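Side-chain contacts in glyoxalase family protein (Listeria monocytogenes, PDB 2P7O), which confers resistance to the antibiotic fosfomycin, most likely by catalysing its hydration with the aid of a bound manganese ion: residues Glu44-Phe47 and Leu52-Cys55; Asn24-Glu29 and Ile107-Phe112. All coordinates share one frame; numbering follows the deposited sequence. Where two conformers were deposited one is given.

Contact 1. Residues Glu44-Phe47 and Leu52-Cys55; sequences EKFF and LWIC
Ile54 O receives the backbone N-H of Phe47 at 2.8 Å, nearly in line with its carbonyl bond, and the same oxygen is met by the CA-H of Phe46, a weaker C-H...O contact. The return bond, Ile54 N to Phe47 O, is equally short but reaches its acceptor tilted 29° from the carbonyl plane. Together they make Phe47 and Ile54 a hydrogen-bonded antiparallel pair; Phe46 and Cys55 form the adjoining non-hydrogen-bonded one. On the face of Phe46 and Cys55, Cys55 CB sits over the Phe46 ring as a CH-pi contact, 3.6 Å from the centroid. At chi1 168° Cys55 SG is swung away from its backbone N to the Phe46 CE2 side of the ring (3.8 Å), an oblique sulfur-aromatic contact. Trp53 brings the edge of its indole, CE3, to 4.3 Å from Phe46 CD1. On the other face Phe47 CB packs against Ile54 CG2 at 3.7 Å, while the Phe47 side chain reaches Thr19 and Leu22 of helix 15-26. Leu124 of the second subunit packs on Phe46 and Trp53. This is a beta hairpin of the glyoxalase fold, with a manganese ion about 6 Å from the Phe46 side chain; it also carries Glu44, the probable proton acceptor.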
loop_
_atom_site.group_PDB
_atom_site.type_symbol
_atom_site.label_atom_id
_atom_site.label_comp_id
_atom_site.label_asym_id
_atom_site.label_seq_id
_atom_site.Cartn_x
_atom_site.Cartn_y
_atom_site.Cartn_z
ATOM N N GLU A 44 -13.874 -4.296 11.385
ATOM C CA GLU A 44 -12.916 -3.395 10.782
ATOM C C GLU A 44 -12.589 -2.283 11.760
ATOM O O GLU A 44 -13.407 -1.857 12.575
ATOM C CB GLU A 44 -13.533 -2.756 9.520
ATOM C CG GLU A 44 -14.554 -1.664 9.788
ATOM C CD GLU A 44 -15.075 -0.942 8.559
ATOM O OE1 GLU A 44 -15.226 0.305 8.614
ATOM O OE2 GLU A 44 -15.395 -1.551 7.510
ATOM N N LYS A 45 -11.369 -1.799 11.579
ATOM C CA LYS A 45 -11.057 -0.518 12.151
ATOM C C LYS A 45 -10.437 0.427 11.098
ATOM O O LYS A 45 -9.749 0.003 10.176
ATOM C CB LYS A 45 -10.011 -0.679 13.249
ATOM C CG LYS A 45 -10.607 -1.153 14.545
ATOM C CD LYS A 45 -9.518 -1.050 15.621
ATOM C CE LYS A 45 -9.847 -1.959 16.783
ATOM N NZ LYS A 45 -8.970 -1.614 17.921
ATOM N N PHE A 46 -10.665 1.718 11.363
ATOM C CA PHE A 46 -9.877 2.711 10.623
ATOM C C PHE A 46 -8.911 3.428 11.581
ATOM O O PHE A 46 -9.242 3.731 12.731
ATOM C CB PHE A 46 -10.776 3.711 9.898
ATOM C CG PHE A 46 -11.116 3.393 8.452
ATOM C CD1 PHE A 46 -10.411 3.976 7.417
ATOM C CD2 PHE A 46 -12.171 2.520 8.168
ATOM C CE1 PHE A 46 -10.743 3.709 6.088
ATOM C CE2 PHE A 46 -12.500 2.256 6.858
ATOM C CZ PHE A 46 -11.765 2.835 5.810
ATOM N N PHE A 47 -7.748 3.756 11.037
ATOM C CA PHE A 47 -6.733 4.536 11.734
ATOM C C PHE A 47 -6.218 5.611 10.766
ATOM O O PHE A 47 -6.431 5.568 9.541
ATOM C CB PHE A 47 -5.506 3.689 12.084
ATOM C CG PHE A 47 -5.778 2.552 13.059
ATOM C CD1 PHE A 47 -6.183 1.328 12.588
ATOM C CD2 PHE A 47 -5.636 2.757 14.415
ATOM C CE1 PHE A 47 -6.497 0.346 13.494
ATOM C CE2 PHE A 47 -5.949 1.759 15.337
ATOM C CZ PHE A 47 -6.411 0.541 14.878
ATOM N N LEU A 52 -2.518 9.447 6.286
ATOM C CA LEU A 52 -2.996 8.290 5.520
ATOM C C LEU A 52 -4.123 7.633 6.335
ATOM O O LEU A 52 -3.951 7.326 7.528
ATOM C CB LEU A 52 -1.863 7.278 5.311
ATOM C CG LEU A 52 -2.254 5.837 4.926
ATOM C CD1 LEU A 52 -2.764 5.794 3.492
ATOM C CD2 LEU A 52 -1.086 4.902 5.187
ATOM N N TRP A 53 -5.250 7.386 5.685
ATOM C CA TRP A 53 -6.361 6.610 6.194
ATOM C C TRP A 53 -6.130 5.126 5.948
ATOM O O TRP A 53 -6.134 4.662 4.799
ATOM C CB TRP A 53 -7.687 7.054 5.531
ATOM C CG TRP A 53 -8.097 8.450 5.923
ATOM C CD1 TRP A 53 -7.647 9.602 5.295
ATOM C CD2 TRP A 53 -9.028 8.884 6.935
ATOM N NE1 TRP A 53 -8.239 10.696 5.885
ATOM C CE2 TRP A 53 -9.078 10.281 6.884
ATOM C CE3 TRP A 53 -9.841 8.206 7.875
ATOM C CZ2 TRP A 53 -9.876 11.063 7.743
ATOM C CZ3 TRP A 53 -10.622 8.967 8.732
ATOM C CH2 TRP A 53 -10.634 10.370 8.659
ATOM N N ILE A 54 -5.929 4.408 7.059
ATOM C CA ILE A 54 -5.715 2.979 6.893
ATOM C C ILE A 54 -6.826 2.168 7.537
ATOM O O ILE A 54 -7.180 2.401 8.708
ATOM C CB ILE A 54 -4.308 2.576 7.335
ATOM C CG1 ILE A 54 -4.044 1.071 7.117
ATOM C CG2 ILE A 54 -3.961 3.017 8.737
ATOM C CD1 ILE A 54 -2.615 0.724 6.722
ATOM N N CYS A 55 -7.403 1.262 6.735
ATOM C CA CYS A 55 -8.400 0.342 7.299
ATOM C C CYS A 55 -7.771 -1.015 7.511
ATOM O O CYS A 55 -7.028 -1.526 6.615
ATOM C CB CYS A 55 -9.543 0.210 6.241
ATOM S SG CYS A 55 -10.692 -1.122 6.596
#

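Contact 2. Residues Asn24-Glu29 and Ile107-Phe112; sequences NIFNAE and IYFYDF
The C-terminal end of helix 15-26 meets strand 106-110 in the buried core of the chain, where the Phe109 ring reaches across to Phe26 and Ile25. Phe26 CZ and Phe109 CZ come within 3.9 Å, the two side chains approaching from opposite directions and each ring meeting the other's nearest atom obliquely. Ile25 CG2 touches the same rim of Phe109, 4.1 Å from CZ, and also lies over the centre of the Phe26 ring, so this one methyl touches both aromatics. Its place follows from chi1 of -60°, which sets CG2 anti to the Ile25 backbone N and CG1 anti to the carbonyl carbon. The chain has the two beta-alpha-beta-beta-beta modules of the glyoxalase (vicinal oxygen chelate) fold, and the contact links the helix that follows the first strand of one sheet with the third strand of the other. Ile86 of helix 79-89 touches both Ile25 and Phe109, bringing the second long helix into the cluster. Phe72 and Phe117 add their rings beside Phe26, and Ile2 of the second subunit also packs on it.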
loop_
_atom_site.group_PDB
_atom_site.type_symbol
_atom_site.label_atom_id
_atom_site.label_comp_id
_atom_site.label_asym_id
_atom_site.label_seq_id
_atom_site.Cartn_x
_atom_site.Cartn_y
_atom_site.Cartn_z
ATOM N N ASN A 24 1.654 1.173 18.779
ATOM C CA ASN A 24 2.979 1.278 19.431
ATOM C C ASN A 24 4.019 1.784 18.449
ATOM O O ASN A 24 4.759 2.668 18.887
ATOM C CB ASN A 24 3.405 -0.076 19.996
ATOM C CG ASN A 24 4.658 0.002 20.834
ATOM O OD1 ASN A 24 4.590 0.247 22.052
ATOM N ND2 ASN A 24 5.829 -0.199 20.271
ATOM N N ILE A 25 4.121 1.291 17.231
ATOM C CA ILE A 25 5.126 1.693 16.258
ATOM C C ILE A 25 4.820 3.014 15.561
ATOM O O ILE A 25 5.701 3.898 15.533
ATOM C CB ILE A 25 5.257 0.659 15.108
ATOM C CG1 ILE A 25 5.661 -0.719 15.661
ATOM C CG2 ILE A 25 6.388 1.101 14.163
ATOM C CD1 ILE A 25 6.753 -0.556 16.703
ATOM N N PHE A 26 3.635 3.087 14.938
ATOM C CA PHE A 26 3.393 4.265 14.105
ATOM C C PHE A 26 2.605 5.332 14.847
ATOM O O PHE A 26 2.240 6.344 14.217
ATOM C CB PHE A 26 2.528 3.862 12.892
ATOM C CG PHE A 26 3.156 2.843 11.964
ATOM C CD1 PHE A 26 2.723 1.542 11.870
ATOM C CD2 PHE A 26 4.217 3.205 11.176
ATOM C CE1 PHE A 26 3.382 0.578 11.113
ATOM C CE2 PHE A 26 4.840 2.268 10.387
ATOM C CZ PHE A 26 4.420 0.964 10.297
ATOM N N ASN A 27 2.239 5.149 16.107
ATOM C CA ASN A 27 1.377 6.155 16.768
ATOM C C ASN A 27 0.069 6.425 16.055
ATOM O O ASN A 27 -0.547 7.492 16.123
ATOM C CB ASN A 27 2.144 7.466 16.996
ATOM C CG ASN A 27 3.018 7.224 18.219
ATOM O OD1 ASN A 27 2.469 6.938 19.318
ATOM N ND2 ASN A 27 4.304 7.134 17.937
ATOM N N ALA A 28 -0.404 5.353 15.418
ATOM C CA ALA A 28 -1.648 5.437 14.638
ATOM C C ALA A 28 -2.817 5.800 15.543
ATOM O O ALA A 28 -2.909 5.326 16.687
ATOM C CB ALA A 28 -1.846 4.095 13.940
ATOM N N GLU A 29 -3.685 6.672 15.014
ATOM C CA GLU A 29 -4.806 7.183 15.791
ATOM C C GLU A 29 -6.061 6.447 15.376
ATOM O O GLU A 29 -6.462 6.478 14.208
ATOM C CB GLU A 29 -4.924 8.697 15.570
ATOM C CG GLU A 29 -6.199 9.220 16.245
ATOM C CD GLU A 29 -5.902 9.663 17.670
ATOM O OE1 GLU A 29 -5.051 9.008 18.298
ATOM O OE2 GLU A 29 -6.509 10.657 18.121
ATOM N N ILE A 107 14.525 1.164 8.050
ATOM C CA ILE A 107 14.173 -0.017 8.808
ATOM C C ILE A 107 13.042 -0.796 8.124
ATOM O O ILE A 107 11.963 -0.288 7.812
ATOM C CB ILE A 107 13.666 0.384 10.199
ATOM C CG1 ILE A 107 14.466 1.535 10.824
ATOM C CG2 ILE A 107 13.594 -0.827 11.088
ATOM C CD1 ILE A 107 13.740 2.111 12.058
ATOM N N TYR A 108 13.325 -2.062 7.852
ATOM C CA TYR A 108 12.352 -2.927 7.203
ATOM C C TYR A 108 11.936 -4.003 8.187
ATOM O O TYR A 108 12.821 -4.622 8.800
ATOM C CB TYR A 108 13.067 -3.607 6.030
ATOM C CG TYR A 108 13.218 -2.761 4.795
ATOM C CD1 TYR A 108 14.386 -2.066 4.555
ATOM C CD2 TYR A 108 12.204 -2.694 3.848
ATOM C CE1 TYR A 108 14.551 -1.291 3.423
ATOM C CE2 TYR A 108 12.380 -1.933 2.691
ATOM C CZ TYR A 108 13.566 -1.246 2.477
ATOM O OH TYR A 108 13.717 -0.481 1.321
ATOM N N PHE A 109 10.631 -4.172 8.342
ATOM C CA PHE A 109 10.107 -5.055 9.374
ATOM C C PHE A 109 8.697 -5.494 9.000
ATOM O O PHE A 109 8.020 -4.918 8.126
ATOM C CB PHE A 109 10.114 -4.364 10.757
ATOM C CG PHE A 109 9.307 -3.066 10.770
ATOM C CD1 PHE A 109 8.061 -2.947 11.360
ATOM C CD2 PHE A 109 9.852 -1.948 10.186
ATOM C CE1 PHE A 109 7.356 -1.754 11.354
ATOM C CE2 PHE A 109 9.208 -0.721 10.185
ATOM C CZ PHE A 109 7.980 -0.620 10.796
ATOM N N TYR A 110 8.214 -6.595 9.546
ATOM C CA TYR A 110 6.899 -7.109 9.151
ATOM C C TYR A 110 5.896 -6.852 10.260
ATOM O O TYR A 110 6.351 -6.551 11.361
ATOM C CB TYR A 110 6.937 -8.666 9.000
ATOM C CG TYR A 110 7.899 -9.049 7.905
ATOM C CD1 TYR A 110 9.269 -9.097 8.211
ATOM C CD2 TYR A 110 7.466 -9.270 6.599
ATOM C CE1 TYR A 110 10.174 -9.429 7.218
ATOM C CE2 TYR A 110 8.411 -9.588 5.605
ATOM C CZ TYR A 110 9.733 -9.642 5.928
ATOM O OH TYR A 110 10.659 -9.981 4.970
ATOM N N ASP A 111 4.600 -6.978 9.947
ATOM C CA ASP A 111 3.631 -6.916 11.058
ATOM C C ASP A 111 3.388 -8.335 11.566
ATOM O O ASP A 111 4.317 -9.153 11.504
ATOM C CB ASP A 111 2.320 -6.228 10.701
ATOM C CG ASP A 111 1.604 -6.846 9.505
ATOM O OD1 ASP A 111 0.481 -6.342 9.177
ATOM O OD2 ASP A 111 2.119 -7.819 8.947
ATOM N N PHE A 112 2.174 -8.616 12.000
ATOM C CA PHE A 112 1.886 -9.984 12.466
ATOM C C PHE A 112 1.220 -10.789 11.357
ATOM O O PHE A 112 0.798 -11.914 11.623
ATOM C CB PHE A 112 0.936 -9.902 13.669
ATOM C CG PHE A 112 1.544 -9.222 14.893
ATOM C CD1 PHE A 112 1.100 -8.012 15.404
ATOM C CD2 PHE A 112 2.597 -9.833 15.563
ATOM C CE1 PHE A 112 1.683 -7.440 16.516
ATOM C CE2 PHE A 112 3.191 -9.255 16.675
ATOM C CZ PHE A 112 2.716 -8.063 17.188
#

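Overall arrangement
From the N terminus, strand 4-12 leads into helix 15-26, whose last turn supplies the first half of contact 2. The chain then runs through 29-30 into strand 44-49, and contact 1 closes the short hairpin with strand 52-58. Only after strand 69-73, helix 79-89 and strand 93-94 does it return, at 107-112, to complete contact 2; contact 1 thus falls wholly within that much longer loop. Contact 1 works inside the first sheet, whereas contact 2 joins the first half of the chain to the second. Their centres lie 14 Å apart and they meet directly: Phe47 CB packs 3.6 Å from Glu29 O, and the Phe47 ring touches Ala28.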